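Local coordinates for protein restriction endonuclease (Mycobacterium sp., PDB 4F0Q) that cleaves DNA in dependence on cytosine methylation, working as a tetrameric restriction endonuclease that probably reads the modified base with an N-terminal recognition domain, at residues A161-R166 and A170-H175; W50-G55 and P60-E65. One frame throughout, in Å; residues are numbered along the deposited sequence.

Interaction 1. Residues A161-R166 and A170-H175; sequences AVTVHR and AVVKGH
Val164 lies over one face of the His175 ring and beside Val171, on one face of a short antiparallel hairpin, and its two methyl groups divide the work. From CB, branch CG1 turns to the base of the histidine and reaches His175 CB at 3.7 Å. The other branch, CG2, is set between the backbone N and the carbonyl carbon by chi1 of -61°, which brings it opposite the middle of the ring. It sits 3.5 Å from the His175 ring centroid and only 6° off the normal, a well-centred CH-pi contact. The same CG2 also touches Val171 CB at 3.7 Å, so one methyl fills the angle between strand neighbour and ring.

In the backbone, Val164 and Val171 form a hydrogen-bonded antiparallel pair, each N to the other's O at 2.9 Å. Regular pairing stops after Val171; Val172 still lies against Thr163 OG1, and it is Lys173 and Gly174 that leave the neighbouring chain. The chains bond again where Val162 N donates to His175 O at 3.3 Å. Water 1 lies between the chains here, 2.7 Å from Val162 O and 2.8 Å from Val171 O, and hydrogen-bonded also to His175 ND1. On the other face the His165 ring packs on Ala170 while its ND1 bonds to Arg169 O.

Strand 156-166 thus pairs antiparallel first with 169-171 and, past the break, with 175-193, at the surface of the domain. Backbone bonds join Ala161 to Ser89 and Gly174 to Tyr31; Phe45 meets the His175 ring edge-to-face, and Val164 and His175 touch strand 28-30.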
loop_
_atom_site.group_PDB
_atom_site.type_symbol
_atom_site.label_atom_id
_atom_site.label_comp_id
_atom_site.label_asym_id
_atom_site.label_seq_id
_atom_site.Cartn_x
_atom_site.Cartn_y
_atom_site.Cartn_z
ATOM N N ALA A 161 -24.028 -27.564 2.729
ATOM C CA ALA A 161 -25.046 -28.081 3.637
ATOM C C ALA A 161 -25.341 -27.084 4.753
ATOM O O ALA A 161 -24.506 -26.853 5.627
ATOM C CB ALA A 161 -24.609 -29.417 4.219
ATOM N N VAL A 162 -26.532 -26.494 4.717
ATOM C CA VAL A 162 -26.908 -25.478 5.692
ATOM C C VAL A 162 -28.177 -25.857 6.447
ATOM O O VAL A 162 -28.909 -26.761 6.044
ATOM C CB VAL A 162 -27.122 -24.107 5.025
ATOM C CG1 VAL A 162 -25.846 -23.646 4.338
ATOM C CG2 VAL A 162 -28.278 -24.172 4.038
ATOM N N THR A 163 -28.430 -25.153 7.546
ATOM C CA THR A 163 -29.628 -25.371 8.344
ATOM C C THR A 163 -30.732 -24.411 7.921
ATOM O O THR A 163 -30.555 -23.193 7.957
ATOM C CB THR A 163 -29.347 -25.186 9.848
ATOM O OG1 THR A 163 -28.426 -26.190 10.291
ATOM C CG2 THR A 163 -30.634 -25.300 10.650
ATOM N N VAL A 164 -31.870 -24.964 7.515
ATOM C CA VAL A 164 -32.996 -24.149 7.079
ATOM C C VAL A 164 -34.029 -24.007 8.189
ATOM O O VAL A 164 -33.822 -24.478 9.307
ATOM C CB VAL A 164 -33.676 -24.742 5.829
ATOM C CG1 VAL A 164 -32.698 -24.794 4.667
ATOM C CG2 VAL A 164 -34.229 -26.125 6.131
ATOM N N HIS A 165 -35.141 -23.351 7.877
ATOM C CA HIS A 165 -36.223 -23.186 8.839
ATOM C C HIS A 165 -37.582 -23.470 8.207
ATOM O O HIS A 165 -37.912 -22.933 7.151
ATOM C CB HIS A 165 -36.200 -21.783 9.451
ATOM C CG HIS A 165 -35.029 -21.537 10.352
ATOM N ND1 HIS A 165 -35.012 -21.928 11.674
ATOM C CD2 HIS A 165 -33.837 -20.938 10.123
ATOM C CE1 HIS A 165 -33.859 -21.582 12.219
ATOM N NE2 HIS A 165 -33.127 -20.980 11.299
ATOM N N ARG A 166 -38.363 -24.323 8.862
ATOM C CA ARG A 166 -39.698 -24.661 8.387
ATOM C C ARG A 166 -40.683 -24.692 9.549
ATOM O O ARG A 166 -40.445 -25.365 10.555
ATOM C CB ARG A 166 -39.686 -26.014 7.673
ATOM C CG ARG A 166 -40.996 -26.363 6.982
ATOM C CD ARG A 166 -40.953 -27.765 6.395
ATOM N NE ARG A 166 -42.129 -28.054 5.580
ATOM C CZ ARG A 166 -42.384 -29.237 5.028
ATOM N NH1 ARG A 166 -41.546 -30.250 5.206
ATOM N NH2 ARG A 166 -43.479 -29.407 4.300
ATOM N N ALA A 170 -36.036 -25.312 13.360
ATOM C CA ALA A 170 -34.773 -25.399 12.638
ATOM C C ALA A 170 -34.526 -26.811 12.112
ATOM O O ALA A 170 -34.577 -27.785 12.863
ATOM C CB ALA A 170 -33.623 -24.956 13.527
ATOM N N VAL A 171 -34.263 -26.911 10.812
ATOM C CA VAL A 171 -33.970 -28.192 10.181
ATOM C C VAL A 171 -32.507 -28.235 9.746
ATOM O O VAL A 171 -32.112 -27.573 8.786
ATOM C CB VAL A 171 -34.877 -28.438 8.964
ATOM C CG1 VAL A 171 -34.600 -29.807 8.364
ATOM C CG2 VAL A 171 -36.340 -28.313 9.363
ATOM N N VAL A 172 -31.711 -29.026 10.461
ATOM C CA VAL A 172 -30.262 -29.040 10.281
ATOM C C VAL A 172 -29.797 -29.872 9.083
ATOM O O VAL A 172 -28.881 -29.473 8.361
ATOM C CB VAL A 172 -29.544 -29.503 11.578
ATOM C CG1 VAL A 172 -30.138 -30.811 12.087
ATOM C CG2 VAL A 172 -28.041 -29.628 11.358
ATOM N N LYS A 173 -30.435 -31.015 8.859
ATOM C CA LYS A 173 -30.024 -31.911 7.783
ATOM C C LYS A 173 -31.033 -31.965 6.639
ATOM O O LYS A 173 -32.223 -31.721 6.834
ATOM C CB LYS A 173 -29.782 -33.322 8.324
ATOM C CG LYS A 173 -28.662 -33.415 9.348
ATOM C CD LYS A 173 -28.450 -34.852 9.795
ATOM C CE LYS A 173 -27.291 -34.963 10.772
ATOM N NZ LYS A 173 -27.044 -36.372 11.184
ATOM N N GLY A 174 -30.543 -32.284 5.445
ATOM C CA GLY A 174 -31.402 -32.516 4.299
ATOM C C GLY A 174 -31.534 -31.351 3.338
ATOM O O GLY A 174 -32.361 -31.388 2.428
ATOM N N HIS A 175 -30.723 -30.314 3.528
ATOM C CA HIS A 175 -30.809 -29.130 2.678
ATOM C C HIS A 175 -29.442 -28.578 2.282
ATOM O O HIS A 175 -28.509 -28.565 3.083
ATOM C CB HIS A 175 -31.632 -28.034 3.358
ATOM C CG HIS A 175 -33.055 -28.419 3.622
ATOM N ND1 HIS A 175 -33.425 -29.233 4.670
ATOM C CD2 HIS A 175 -34.200 -28.099 2.973
ATOM C CE1 HIS A 175 -34.736 -29.399 4.656
ATOM N NE2 HIS A 175 -35.230 -28.720 3.637
HETATM O O HOH W 1 -30.804 -28.624 6.486
#

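Interaction 2. Residues W50-G55 and P60-E65; sequences WLTSPG and PKVMLE
Ser53, the first residue past the end of helix 48-52, meets the returning chain at Pro60, whose carbonyl it grips through its hydroxyl. Ser53 OG lies anti to its own backbone N (chi1 180°), reaching across to donate to Pro60 O at 2.9 Å. The approach is from above the carbonyl plane, 53° out of it, and the same oxygen accepts a second bond from Arg228 NH2.

At Lys61 the backbone alone takes part: its CA passes 4.2 Å from Ser53 CB, while its CB points away from 50-55, and the side chain runs past His49 and Gln37 to bring its amine to Ala35 O.

Val62 turns back in and supplies the apolar half of the contact. Its CB lies 4.0 Å from Thr52 CB, and its CG2 rests 3.8 Å from Thr52 O. Val62 N donates to water 2 at 2.8 Å; that water also lies near Thr52 OG1, but at a separation too short to be trusted. The threonine hydroxyl has a firmer partner one turn back, Tyr48 O, and the Tyr48 hydroxyl in turn bonds to Val62 O.

The chemistry is that of a buried join between a helix end and an irregular chain. With no strand pairing available, one direct hydrogen bond and a valine against a threonine share the task, and the Pro60 oxygen, which accepts two hydrogen bonds, ties Ser53 and Arg228 to a single point.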
loop_
_atom_site.group_PDB
_atom_site.type_symbol
_atom_site.label_atom_id
_atom_site.label_comp_id
_atom_site.label_asym_id
_atom_site.label_seq_id
_atom_site.Cartn_x
_atom_site.Cartn_y
_atom_site.Cartn_z
ATOM N N TRP A 50 -34.757 -32.161 -9.338
ATOM C CA TRP A 50 -35.559 -31.589 -10.411
ATOM C C TRP A 50 -34.855 -30.384 -11.018
ATOM O O TRP A 50 -34.843 -30.206 -12.235
ATOM C CB TRP A 50 -36.942 -31.174 -9.914
ATOM C CG TRP A 50 -37.677 -30.346 -10.920
ATOM C CD1 TRP A 50 -38.421 -30.800 -11.967
ATOM C CD2 TRP A 50 -37.718 -28.916 -10.987
ATOM N NE1 TRP A 50 -38.931 -29.742 -12.679
ATOM C CE2 TRP A 50 -38.513 -28.574 -12.099
ATOM C CE3 TRP A 50 -37.161 -27.891 -10.215
ATOM C CZ2 TRP A 50 -38.769 -27.251 -12.455
ATOM C CZ3 TRP A 50 -37.416 -26.579 -10.571
ATOM C CH2 TRP A 50 -38.212 -26.271 -11.681
ATOM N N LEU A 51 -34.275 -29.555 -10.157
ATOM C CA LEU A 51 -33.611 -28.334 -10.595
ATOM C C LEU A 51 -32.368 -28.642 -11.426
ATOM O O LEU A 51 -32.075 -27.948 -12.398
ATOM C CB LEU A 51 -33.243 -27.471 -9.384
ATOM C CG LEU A 51 -32.617 -26.101 -9.656
ATOM C CD1 LEU A 51 -33.549 -25.234 -10.490
ATOM C CD2 LEU A 51 -32.262 -25.410 -8.348
ATOM N N THR A 52 -31.649 -29.692 -11.044
ATOM C CA THR A 52 -30.407 -30.054 -11.722
ATOM C C THR A 52 -30.634 -31.003 -12.894
ATOM O O THR A 52 -29.865 -31.007 -13.857
ATOM C CB THR A 52 -29.399 -30.692 -10.749
ATOM O OG1 THR A 52 -29.991 -31.840 -10.127
ATOM C CG2 THR A 52 -28.993 -29.695 -9.680
ATOM N N SER A 53 -31.685 -31.810 -12.809
ATOM C CA SER A 53 -31.989 -32.775 -13.859
ATOM C C SER A 53 -33.471 -33.126 -13.883
ATOM O O SER A 53 -33.864 -34.182 -13.390
ATOM C CB SER A 53 -31.163 -34.047 -13.667
ATOM O OG SER A 53 -31.449 -34.995 -14.679
ATOM N N PRO A 54 -34.296 -32.244 -14.469
ATOM C CA PRO A 54 -35.750 -32.437 -14.516
ATOM C C PRO A 54 -36.140 -33.719 -15.248
ATOM O O PRO A 54 -35.448 -34.132 -16.178
ATOM C CB PRO A 54 -36.241 -31.207 -15.287
ATOM C CG PRO A 54 -35.058 -30.744 -16.063
ATOM C CD PRO A 54 -33.876 -31.036 -15.198
ATOM N N GLY A 55 -37.238 -34.336 -14.821
ATOM C CA GLY A 55 -37.673 -35.607 -15.372
ATOM C C GLY A 55 -38.013 -35.564 -16.849
ATOM O O GLY A 55 -37.890 -36.568 -17.550
ATOM N N PRO A 60 -29.990 -38.814 -16.428
ATOM C CA PRO A 60 -29.679 -39.289 -15.075
ATOM C C PRO A 60 -29.528 -38.131 -14.094
ATOM O O PRO A 60 -29.394 -36.981 -14.511
ATOM C CB PRO A 60 -28.334 -40.001 -15.255
ATOM C CG PRO A 60 -28.300 -40.389 -16.692
ATOM C CD PRO A 60 -28.998 -39.280 -17.414
ATOM N N LYS A 61 -29.548 -38.439 -12.801
ATOM C CA LYS A 61 -29.428 -37.417 -11.769
ATOM C C LYS A 61 -28.012 -36.860 -11.692
ATOM O O LYS A 61 -27.040 -37.560 -11.981
ATOM C CB LYS A 61 -29.810 -37.990 -10.403
ATOM C CG LYS A 61 -31.211 -38.566 -10.318
ATOM C CD LYS A 61 -31.463 -39.152 -8.938
ATOM C CE LYS A 61 -32.846 -39.770 -8.837
ATOM N NZ LYS A 61 -33.089 -40.356 -7.489
ATOM N N VAL A 62 -27.905 -35.595 -11.302
ATOM C CA VAL A 62 -26.617 -35.001 -10.980
ATOM C C VAL A 62 -26.384 -35.186 -9.486
ATOM O O VAL A 62 -26.776 -34.345 -8.679
ATOM C CB VAL A 62 -26.577 -33.503 -11.330
ATOM C CG1 VAL A 62 -25.194 -32.926 -11.058
ATOM C CG2 VAL A 62 -26.969 -33.290 -12.783
ATOM N N MET A 63 -25.761 -36.303 -9.124
ATOM C CA MET A 63 -25.575 -36.661 -7.721
ATOM C C MET A 63 -24.729 -35.642 -6.969
ATOM O O MET A 63 -23.750 -35.118 -7.500
ATOM C CB MET A 63 -24.958 -38.055 -7.599
ATOM C CG MET A 63 -25.838 -39.168 -8.145
ATOM S SD MET A 63 -27.484 -39.165 -7.407
ATOM C CE MET A 63 -27.084 -39.380 -5.676
ATOM N N LEU A 64 -25.118 -35.363 -5.728
ATOM C CA LEU A 64 -24.406 -34.402 -4.900
ATOM C C LEU A 64 -24.013 -35.025 -3.565
ATOM O O LEU A 64 -24.534 -34.655 -2.513
ATOM C CB LEU A 64 -25.259 -33.150 -4.679
ATOM C CG LEU A 64 -24.571 -31.922 -4.078
ATOM C CD1 LEU A 64 -23.471 -31.417 -4.996
ATOM C CD2 LEU A 64 -25.583 -30.824 -3.793
ATOM N N GLU A 65 -23.093 -35.983 -3.616
ATOM C CA GLU A 65 -22.578 -36.608 -2.405
ATOM C C GLU A 65 -21.633 -35.653 -1.688
ATOM O O GLU A 65 -21.462 -34.506 -2.103
ATOM C CB GLU A 65 -21.843 -37.909 -2.740
ATOM C CG GLU A 65 -22.707 -38.963 -3.415
ATOM C CD GLU A 65 -23.737 -39.567 -2.480
ATOM O OE1 GLU A 65 -24.742 -40.115 -2.979
ATOM O OE2 GLU A 65 -23.540 -39.500 -1.247
HETATM O O HOH W 2 -30.080 -34.239 -10.273
#

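Interactions 1 and 2 follow one another along the chain without touching: their centres are 20 Å apart and their nearest atoms about 7 Å. Tyr31 connects them, since its backbone bonds to Gly174 of interaction 1 and its hydroxyl to Leu64 N of the 60-65 segment. Strand 85-89 serves both as well, with Ser89 paired to Ala161 and Arg88 reaching Leu64 O. One contact shapes an exposed hairpin, the other a buried helix-to-loop turn. Neither includes a ligand of the magnesium site, formed by Asp334, Gln355 and Ala356 in the nuclease region; both are structural packing within the N-terminal region.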